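L-hydantoinase (Arthrobacter aurescens, PDB 1GKR) hydrolyses the ring of 5-substituted hydantoins, preferring aryl over alkyl derivatives, as a zinc-dependent homotetrameric enzyme whose stereoselectivity varies with the substrate. Local coordinates at residues His316-Lys321 with His409-Phe414; Ser79-Val84 with Gly337-Leu342; Gly73-Asp78 with Gln115-Asp120. All blocks are in the same frame, centred on the assembly; numbering follows the deposited sequence.

Contacts 2 and 3 share helix 75-85, and their centres lie about 11 Å apart. They meet where Ser-79 OG probably hydrogen-bonds Lys-118 N over 2.9 Å and where Glu-80 OE2 forms a salt bridge with Lys-118 NZ, also 2.9 Å. Contact 1 has its centre about 15 Å from that of contact 2 and touches it where Phe-414 CD2 packs on Thr-340 OG1 at 3.3 Å; it makes no contact with contact 3. All three lie near the zinc site, contributing no ligand: the side chain of His-316 in contact 1 and that of Phe-75 in contact 3 each lie about 9 Å from that of the zinc ligand His-62, and Leu-338 in contact 2 about 8 Å.

Contact 1 of 3, residues His316-Lys321 with His409-Phe414; sequences HPVEDK and HKYSPF
Tyr-411 reaches across to the backbone carbonyl of His-316, and its ring is the main surface joining the two loops. With CG lodged between the backbone N and the carbonyl carbon (chi1 60°), CB directs the ring at residues 316-321. Tyr-411 CE2 passes obliquely by Val-318, 4.3 Å from Val-318 CB, a loose apolar touch. CZ comes next, with the carbonyl O of His-316 near the ring plane. At the tip, Tyr-411 OH donates a hydrogen bond to His-316 O at 2.6 Å; the C=O...donor angle is 124°, with the donor tilted 15° from the carbonyl plane. Tyr-411 OH also lies 4.0 Å from Lys-321 CG, whose chain crosses the tyrosine at about a right angle. A tyrosine suits this place because it is long enough to span the gap and ends in a donor.

The same carbonyl has a second neighbour in His-409. The His-316 oxygen sits over the centre of the His-409 imidazole, 3.4 Å above the plane, while His-409 CE1 rests against Pro-317 CA at 3.4 Å. The ring's NE2 bonds the carbonyl of Arg-71 instead. With an alanine here, the His-316 carbonyl would probably lose the flat surface beneath it, and the Arg-71 carbonyl its imidazole partner.

Lys-321 carries its ammonium away to the carbonyls of Gly-332, Gly-334 and Pro-280, and the ring of Tyr-281 meets that of Tyr-411. The contact thus ties the loop after strand 313-314 to the one between strands 398-399 and 418-428.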
loop_
_atom_site.group_PDB
_atom_site.type_symbol
_atom_site.label_atom_id
_atom_site.label_comp_id
_atom_site.label_asym_id
_atom_site.label_seq_id
_atom_site.Cartn_x
_atom_site.Cartn_y
_atom_site.Cartn_z
ATOM N N HIS A 316 -29.771 13.854 -27.190
ATOM C CA HIS A 316 -30.277 12.625 -27.765
ATOM C C HIS A 316 -31.713 12.974 -28.097
ATOM O O HIS A 316 -32.390 13.632 -27.302
ATOM C CB HIS A 316 -30.257 11.490 -26.748
ATOM C CG HIS A 316 -29.670 10.223 -27.279
ATOM N ND1 HIS A 316 -28.365 9.844 -27.032
ATOM C CD2 HIS A 316 -30.190 9.272 -28.092
ATOM C CE1 HIS A 316 -28.107 8.718 -27.672
ATOM N NE2 HIS A 316 -29.198 8.350 -28.324
ATOM N N PRO A 317 -32.195 12.576 -29.284
ATOM C CA PRO A 317 -33.586 12.920 -29.586
ATOM C C PRO A 317 -34.490 12.419 -28.459
ATOM O O PRO A 317 -34.410 11.254 -28.058
ATOM C CB PRO A 317 -33.823 12.237 -30.934
ATOM C CG PRO A 317 -32.814 11.109 -30.943
ATOM C CD PRO A 317 -31.603 11.751 -30.350
ATOM N N VAL A 318 -35.322 13.324 -27.939
ATOM C CA VAL A 318 -36.231 13.026 -26.829
ATOM C C VAL A 318 -37.049 11.735 -26.993
ATOM O O VAL A 318 -37.497 11.148 -26.005
ATOM C CB VAL A 318 -37.179 14.233 -26.558
ATOM C CG1 VAL A 318 -38.103 14.435 -27.710
ATOM C CG2 VAL A 318 -37.959 14.014 -25.288
ATOM N N GLU A 319 -37.211 11.280 -28.234
ATOM C CA GLU A 319 -37.959 10.054 -28.528
ATOM C C GLU A 319 -37.118 8.803 -28.305
ATOM O O GLU A 319 -37.611 7.683 -28.432
ATOM C CB GLU A 319 -38.478 10.069 -29.975
ATOM C CG GLU A 319 -37.450 10.475 -31.017
ATOM C CD GLU A 319 -37.471 11.969 -31.315
ATOM O OE1 GLU A 319 -37.720 12.775 -30.395
ATOM O OE2 GLU A 319 -37.222 12.344 -32.478
ATOM N N ASP A 320 -35.843 9.000 -27.988
ATOM C CA ASP A 320 -34.940 7.886 -27.727
ATOM C C ASP A 320 -34.681 7.833 -26.235
ATOM O O ASP A 320 -33.825 7.085 -25.765
ATOM C CB ASP A 320 -33.617 8.065 -28.474
ATOM C CG ASP A 320 -33.761 7.862 -29.972
ATOM O OD1 ASP A 320 -34.894 7.555 -30.418
ATOM O OD2 ASP A 320 -32.744 8.005 -30.698
ATOM N N LYS A 321 -35.428 8.646 -25.495
ATOM C CA LYS A 321 -35.297 8.693 -24.051
ATOM C C LYS A 321 -36.578 8.229 -23.412
ATOM O O LYS A 321 -36.559 7.381 -22.524
ATOM C CB LYS A 321 -35.002 10.115 -23.563
ATOM C CG LYS A 321 -33.532 10.529 -23.612
ATOM C CD LYS A 321 -32.681 9.758 -22.611
ATOM C CE LYS A 321 -31.311 10.409 -22.466
ATOM N NZ LYS A 321 -30.466 9.762 -21.430
ATOM N N HIS A 409 -31.864 20.471 -27.829
ATOM C CA HIS A 409 -32.790 19.727 -26.997
ATOM C C HIS A 409 -33.205 20.491 -25.751
ATOM O O HIS A 409 -32.456 21.318 -25.234
ATOM C CB HIS A 409 -32.194 18.376 -26.638
ATOM C CG HIS A 409 -32.159 17.436 -27.796
ATOM N ND1 HIS A 409 -33.296 17.078 -28.490
ATOM C CD2 HIS A 409 -31.125 16.829 -28.424
ATOM C CE1 HIS A 409 -32.961 16.292 -29.497
ATOM N NE2 HIS A 409 -31.651 16.125 -29.480
ATOM N N LYS A 410 -34.406 20.205 -25.266
ATOM C CA LYS A 410 -34.943 20.908 -24.117
ATOM C C LYS A 410 -35.370 20.059 -22.937
ATOM O O LYS A 410 -36.514 20.136 -22.510
ATOM C CB LYS A 410 -36.141 21.750 -24.554
ATOM C CG LYS A 410 -35.827 23.161 -25.024
ATOM C CD LYS A 410 -35.372 23.261 -26.463
ATOM C CE LYS A 410 -35.226 24.745 -26.819
ATOM N NZ LYS A 410 -34.587 24.991 -28.144
ATOM N N TYR A 411 -34.475 19.241 -22.408
ATOM C CA TYR A 411 -34.807 18.432 -21.237
ATOM C C TYR A 411 -33.562 18.283 -20.376
ATOM O O TYR A 411 -32.446 18.451 -20.859
ATOM C CB TYR A 411 -35.355 17.073 -21.654
ATOM C CG TYR A 411 -34.408 16.247 -22.472
ATOM C CD1 TYR A 411 -33.458 15.434 -21.859
ATOM C CD2 TYR A 411 -34.467 16.264 -23.863
ATOM C CE1 TYR A 411 -32.592 14.654 -22.609
ATOM C CE2 TYR A 411 -33.600 15.486 -24.627
ATOM C CZ TYR A 411 -32.667 14.685 -23.991
ATOM O OH TYR A 411 -31.812 13.918 -24.735
ATOM N N SER A 412 -33.738 17.973 -19.100
ATOM C CA SER A 412 -32.588 17.868 -18.223
ATOM C C SER A 412 -32.908 17.134 -16.946
ATOM O O SER A 412 -34.015 17.244 -16.428
ATOM C CB SER A 412 -32.087 19.273 -17.885
ATOM O OG SER A 412 -31.281 19.266 -16.721
ATOM N N PRO A 413 -31.931 16.379 -16.413
ATOM C CA PRO A 413 -32.085 15.610 -15.169
ATOM C C PRO A 413 -32.330 16.579 -14.006
ATOM O O PRO A 413 -32.916 16.219 -12.991
ATOM C CB PRO A 413 -30.735 14.914 -15.012
ATOM C CG PRO A 413 -30.151 14.936 -16.371
ATOM C CD PRO A 413 -30.564 16.246 -16.938
ATOM N N PHE A 414 -31.873 17.815 -14.180
ATOM C CA PHE A 414 -31.989 18.848 -13.158
ATOM C C PHE A 414 -33.243 19.684 -13.308
ATOM O O PHE A 414 -33.489 20.587 -12.511
ATOM C CB PHE A 414 -30.774 19.777 -13.222
ATOM C CG PHE A 414 -29.460 19.055 -13.179
ATOM C CD1 PHE A 414 -29.116 18.276 -12.080
ATOM C CD2 PHE A 414 -28.576 19.135 -14.248
ATOM C CE1 PHE A 414 -27.914 17.585 -12.047
ATOM C CE2 PHE A 414 -27.369 18.446 -14.224
ATOM C CZ PHE A 414 -27.036 17.669 -13.121
#

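Contact 2 of 3, residues Ser79-Val84 with Gly337-Leu342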
loop_
_atom_site.group_PDB
_atom_site.type_symbol
_atom_site.label_atom_id
_atom_site.label_comp_id
_atom_site.label_asym_id
_atom_site.label_seq_id
_atom_site.Cartn_x
_atom_site.Cartn_y
_atom_site.Cartn_z
ATOM N N SER A 79 -24.114 26.342 -28.124
ATOM C CA SER A 79 -23.086 27.240 -27.639
ATOM C C SER A 79 -23.746 28.430 -26.918
ATOM O O SER A 79 -23.100 29.149 -26.158
ATOM C CB SER A 79 -22.164 27.703 -28.781
ATOM O OG SER A 79 -22.739 28.727 -29.559
ATOM N N GLU A 80 -25.035 28.645 -27.135
ATOM C CA GLU A 80 -25.693 29.736 -26.424
ATOM C C GLU A 80 -25.935 29.270 -24.996
ATOM O O GLU A 80 -25.931 30.074 -24.066
ATOM C CB GLU A 80 -27.024 30.122 -27.077
ATOM C CG GLU A 80 -26.873 30.808 -28.419
ATOM C CD GLU A 80 -28.049 31.711 -28.740
ATOM O OE1 GLU A 80 -29.113 31.532 -28.112
ATOM O OE2 GLU A 80 -27.912 32.589 -29.622
ATOM N N SER A 81 -26.157 27.969 -24.824
ATOM C CA SER A 81 -26.361 27.419 -23.490
ATOM C C SER A 81 -25.067 27.604 -22.708
ATOM O O SER A 81 -25.097 27.928 -21.519
ATOM C CB SER A 81 -26.696 25.929 -23.543
ATOM O OG SER A 81 -28.063 25.716 -23.823
ATOM N N ALA A 82 -23.936 27.387 -23.378
ATOM C CA ALA A 82 -22.644 27.556 -22.734
ATOM C C ALA A 82 -22.531 29.008 -22.281
ATOM O O ALA A 82 -22.273 29.290 -21.108
ATOM C CB ALA A 82 -21.522 27.225 -23.700
ATOM N N ALA A 83 -22.740 29.931 -23.215
ATOM C CA ALA A 83 -22.647 31.346 -22.901
ATOM C C ALA A 83 -23.447 31.740 -21.674
ATOM O O ALA A 83 -22.919 32.397 -20.790
ATOM C CB ALA A 83 -23.083 32.175 -24.080
ATOM N N VAL A 84 -24.714 31.356 -21.586
ATOM C CA VAL A 84 -25.457 31.771 -20.406
ATOM C C VAL A 84 -25.010 30.983 -19.202
ATOM O O VAL A 84 -25.130 31.455 -18.078
ATOM C CB VAL A 84 -26.991 31.616 -20.566
ATOM C CG1 VAL A 84 -27.435 32.247 -21.856
ATOM C CG2 VAL A 84 -27.389 30.169 -20.510
ATOM N N GLY A 337 -25.927 19.512 -20.175
ATOM C CA GLY A 337 -25.330 20.041 -18.962
ATOM C C GLY A 337 -24.636 21.374 -19.128
ATOM O O GLY A 337 -24.200 21.991 -18.154
ATOM N N LEU A 338 -24.543 21.829 -20.365
ATOM C CA LEU A 338 -23.885 23.086 -20.660
ATOM C C LEU A 338 -24.513 24.287 -19.965
ATOM O O LEU A 338 -23.832 25.249 -19.618
ATOM C CB LEU A 338 -23.903 23.302 -22.160
ATOM C CG LEU A 338 -22.580 23.552 -22.852
ATOM C CD1 LEU A 338 -21.455 22.875 -22.126
ATOM C CD2 LEU A 338 -22.699 23.031 -24.281
ATOM N N GLU A 339 -25.818 24.233 -19.758
ATOM C CA GLU A 339 -26.517 25.352 -19.146
ATOM C C GLU A 339 -26.703 25.213 -17.640
ATOM O O GLU A 339 -26.996 26.193 -16.960
ATOM C CB GLU A 339 -27.875 25.528 -19.836
ATOM C CG GLU A 339 -28.297 26.971 -19.997
ATOM C CD GLU A 339 -29.505 27.130 -20.894
ATOM O OE1 GLU A 339 -29.456 26.649 -22.043
ATOM O OE2 GLU A 339 -30.498 27.743 -20.448
ATOM N N THR A 340 -26.510 24.005 -17.121
ATOM C CA THR A 340 -26.689 23.743 -15.696
ATOM C C THR A 340 -25.434 23.388 -14.884
ATOM O O THR A 340 -25.502 23.258 -13.659
ATOM C CB THR A 340 -27.687 22.606 -15.508
ATOM O OG1 THR A 340 -27.235 21.452 -16.222
ATOM C CG2 THR A 340 -29.037 23.007 -16.030
ATOM N N SER A 341 -24.294 23.235 -15.551
ATOM C CA SER A 341 -23.075 22.859 -14.865
ATOM C C SER A 341 -22.610 23.803 -13.756
ATOM O O SER A 341 -22.475 23.389 -12.601
ATOM C CB SER A 341 -21.961 22.684 -15.871
ATOM O OG SER A 341 -20.838 22.173 -15.210
ATOM N N LEU A 342 -22.361 25.064 -14.088
ATOM C CA LEU A 342 -21.890 26.014 -13.076
ATOM C C LEU A 342 -22.949 26.261 -12.011
ATOM O O LEU A 342 -22.685 26.122 -10.814
ATOM C CB LEU A 342 -21.499 27.358 -13.704
ATOM C CG LEU A 342 -20.280 28.127 -13.153
ATOM C CD1 LEU A 342 -20.428 29.599 -13.496
ATOM C CD2 LEU A 342 -20.146 27.967 -11.662
#
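Ser-81 on helix 75-85 gives its hydroxyl to the carboxylate of Glu-339. Ser-81 OG is modelled 2.4 Å from Glu-339 OE1, a hydrogen bond too short to be trusted in its exact length at this resolution. OG stands anti to the carbonyl carbon, beside its own backbone N (chi1 -82°), which turns it to the glutamate. One turn further on, Val-84 lays CG2 against the aliphatic part of the same residue, 3.4 Å from Glu-339 CG, so the carbon chain is covered by a methyl while its end finds a donor. Next to Ser-81 on the helix, Ala-82 CB meets Leu-338 CG at 3.9 Å. A small residue here lets the leucine lie close to the helix.

Several groups position this first shell. Leu-338 also packs on Ile-87 of strand 87-92 and on Asp-58 and Val-61 of strand 51-62, so it touches both the helix and the strands. Its backbone N and that of Gly-337 both bond His-313 ND1. The Gly-337 carbonyl then accepts from Thr-340 N and Ser-341 N, drawing the chain into the start of helix 341-350.

Glu-339 OE1 has a further donor in the backbone N of Arg-406. If the short serine bond holds, two neutral donors meet OE1, which would probably favour the charged carboxylate and link the helix to the loops of Glu-339 and Arg-406.

Contact 3 of 3, residues Gly73-Asp78 with Gln115-Asp120; sequences GRFELD and QRLKVD
Arg-116 and Glu-76 form the polar heart of this contact. Arg-116 NH1 donates to Glu-76 OE2 at 2.7 Å, with an N-H...O angle of 160°, and the oxygen lies in the guanidinium plane, met nearly along its C-O axis. Arginine fits because its other terminal nitrogen, NH2, pairs with Asp-65 OD2, while OD1 of that aspartate takes the backbone N of Phe-75. Glu-76 OE1 faces Arg-74 NH2 at 3.6 Å, but well outside the guanidinium plane, so this link is one of charge alone.

Lys-118 bends at its last torsion (chi4 78°) to place Lys-118 NZ 3.1 Å from Glu-76 O, a weak bond; its stronger partner is the carboxylate of Glu-80. Asp-78 OD1 receives Arg-74 N at 3.2 Å from above the carboxylate plane and also takes Leu-408 N, while OD2 takes His-313 NE2.

The apolar part is Phe-75 CB against Leu-117 CD2 at 3.7 Å. Phe-75 CD2 lies over one guanidinium face of Arg-116, offset toward the rim, the planes 43° apart. Helices 75-85 and 103-116 thereby meet as neighbouring outer helices, alternating with strands 51-62, 87-92 and 120-123, as in the amidohydrolase TIM barrel.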
loop_
_atom_site.group_PDB
_atom_site.type_symbol
_atom_site.label_atom_id
_atom_site.label_comp_id
_atom_site.label_asym_id
_atom_site.label_seq_id
_atom_site.Cartn_x
_atom_site.Cartn_y
_atom_site.Cartn_z
ATOM N N GLY A 73 -27.313 18.105 -31.667
ATOM C CA GLY A 73 -27.019 19.472 -31.263
ATOM C C GLY A 73 -26.459 20.333 -32.385
ATOM O O GLY A 73 -25.827 19.824 -33.322
ATOM N N ARG A 74 -26.691 21.640 -32.293
ATOM C CA ARG A 74 -26.204 22.595 -33.295
ATOM C C ARG A 74 -25.219 23.563 -32.627
ATOM O O ARG A 74 -25.480 24.056 -31.526
ATOM C CB ARG A 74 -27.365 23.423 -33.868
ATOM C CG ARG A 74 -28.631 22.649 -34.221
ATOM C CD ARG A 74 -28.539 22.014 -35.601
ATOM N NE ARG A 74 -28.387 23.024 -36.640
ATOM C CZ ARG A 74 -29.314 23.924 -36.938
ATOM N NH1 ARG A 74 -30.462 23.930 -36.274
ATOM N NH2 ARG A 74 -29.082 24.820 -37.885
ATOM N N PHE A 75 -24.103 23.855 -33.286
ATOM C CA PHE A 75 -23.146 24.781 -32.707
ATOM C C PHE A 75 -23.775 26.112 -32.293
ATOM O O PHE A 75 -23.527 26.579 -31.181
ATOM C CB PHE A 75 -21.989 25.060 -33.671
ATOM C CG PHE A 75 -21.066 23.890 -33.877
ATOM C CD1 PHE A 75 -20.698 23.073 -32.811
ATOM C CD2 PHE A 75 -20.532 23.624 -35.132
ATOM C CE1 PHE A 75 -19.809 22.012 -32.997
ATOM C CE2 PHE A 75 -19.643 22.567 -35.329
ATOM C CZ PHE A 75 -19.281 21.760 -34.264
ATOM N N GLU A 76 -24.588 26.720 -33.162
ATOM C CA GLU A 76 -25.203 28.014 -32.841
ATOM C C GLU A 76 -26.270 27.956 -31.777
ATOM O O GLU A 76 -26.653 28.994 -31.241
ATOM C CB GLU A 76 -25.835 28.698 -34.057
ATOM C CG GLU A 76 -25.489 28.132 -35.397
ATOM C CD GLU A 76 -26.203 26.838 -35.665
ATOM O OE1 GLU A 76 -27.430 26.792 -35.426
ATOM O OE2 GLU A 76 -25.533 25.877 -36.116
ATOM N N LEU A 77 -26.784 26.773 -31.473
ATOM C CA LEU A 77 -27.802 26.705 -30.433
ATOM C C LEU A 77 -27.204 26.369 -29.082
ATOM O O LEU A 77 -27.306 27.157 -28.142
ATOM C CB LEU A 77 -28.878 25.688 -30.795
ATOM C CG LEU A 77 -29.601 26.050 -32.087
ATOM C CD1 LEU A 77 -30.761 25.103 -32.303
ATOM C CD2 LEU A 77 -30.077 27.487 -32.005
ATOM N N ASP A 78 -26.564 25.207 -28.991
ATOM C CA ASP A 78 -25.951 24.764 -27.745
ATOM C C ASP A 78 -24.860 25.701 -27.230
ATOM O O ASP A 78 -24.696 25.846 -26.017
ATOM C CB ASP A 78 -25.391 23.356 -27.920
ATOM C CG ASP A 78 -26.464 22.354 -28.265
ATOM O OD1 ASP A 78 -27.205 22.604 -29.239
ATOM O OD2 ASP A 78 -26.569 21.323 -27.570
ATOM N N GLN A 115 -17.468 29.025 -37.738
ATOM C CA GLN A 115 -18.485 29.863 -38.341
ATOM C C GLN A 115 -19.771 29.926 -37.548
ATOM O O GLN A 115 -20.538 30.878 -37.685
ATOM C CB GLN A 115 -18.824 29.361 -39.737
ATOM C CG GLN A 115 -17.694 29.418 -40.733
ATOM C CD GLN A 115 -18.039 28.679 -42.020
ATOM O OE1 GLN A 115 -17.233 28.625 -42.956
ATOM N NE2 GLN A 115 -19.242 28.097 -42.069
ATOM N N ARG A 116 -20.024 28.932 -36.709
ATOM C CA ARG A 116 -21.279 28.948 -35.985
ATOM C C ARG A 116 -21.264 29.007 -34.465
ATOM O O ARG A 116 -22.282 29.347 -33.854
ATOM C CB ARG A 116 -22.130 27.775 -36.461
ATOM C CG ARG A 116 -22.552 27.920 -37.916
ATOM C CD ARG A 116 -23.423 26.777 -38.364
ATOM N NE ARG A 116 -22.636 25.617 -38.753
ATOM C CZ ARG A 116 -22.855 24.388 -38.303
ATOM N NH1 ARG A 116 -23.840 24.167 -37.436
ATOM N NH2 ARG A 116 -22.097 23.377 -38.730
ATOM N N LEU A 117 -20.126 28.692 -33.849
ATOM C CA LEU A 117 -20.023 28.720 -32.391
ATOM C C LEU A 117 -20.063 30.138 -31.840
ATOM O O LEU A 117 -19.624 31.085 -32.496
ATOM C CB LEU A 117 -18.739 28.031 -31.947
ATOM C CG LEU A 117 -18.871 26.516 -31.927
ATOM C CD1 LEU A 117 -17.502 25.882 -31.721
ATOM C CD2 LEU A 117 -19.855 26.130 -30.822
ATOM N N LYS A 118 -20.599 30.286 -30.633
ATOM C CA LYS A 118 -20.691 31.601 -30.014
ATOM C C LYS A 118 -19.712 31.792 -28.844
ATOM O O LYS A 118 -19.542 32.904 -28.351
ATOM C CB LYS A 118 -22.133 31.873 -29.573
ATOM C CG LYS A 118 -23.137 32.042 -30.718
ATOM C CD LYS A 118 -24.394 32.737 -30.194
ATOM C CE LYS A 118 -25.339 33.182 -31.302
ATOM N NZ LYS A 118 -26.130 32.038 -31.830
ATOM N N VAL A 119 -19.084 30.715 -28.387
ATOM C CA VAL A 119 -18.079 30.820 -27.332
ATOM C C VAL A 119 -16.805 30.237 -27.957
ATOM O O VAL A 119 -16.865 29.643 -29.027
ATOM C CB VAL A 119 -18.491 30.052 -26.062
ATOM C CG1 VAL A 119 -19.750 30.682 -25.471
ATOM C CG2 VAL A 119 -18.723 28.594 -26.379
ATOM N N ASP A 120 -15.651 30.411 -27.330
ATOM C CA ASP A 120 -14.430 29.891 -27.942
ATOM C C ASP A 120 -14.337 28.368 -27.833
ATOM O O ASP A 120 -15.013 27.750 -26.998
ATOM C CB ASP A 120 -13.200 30.578 -27.333
ATOM C CG ASP A 120 -13.004 32.010 -27.858
ATOM O OD1 ASP A 120 -13.808 32.480 -28.696
ATOM O OD2 ASP A 120 -12.035 32.669 -27.432
#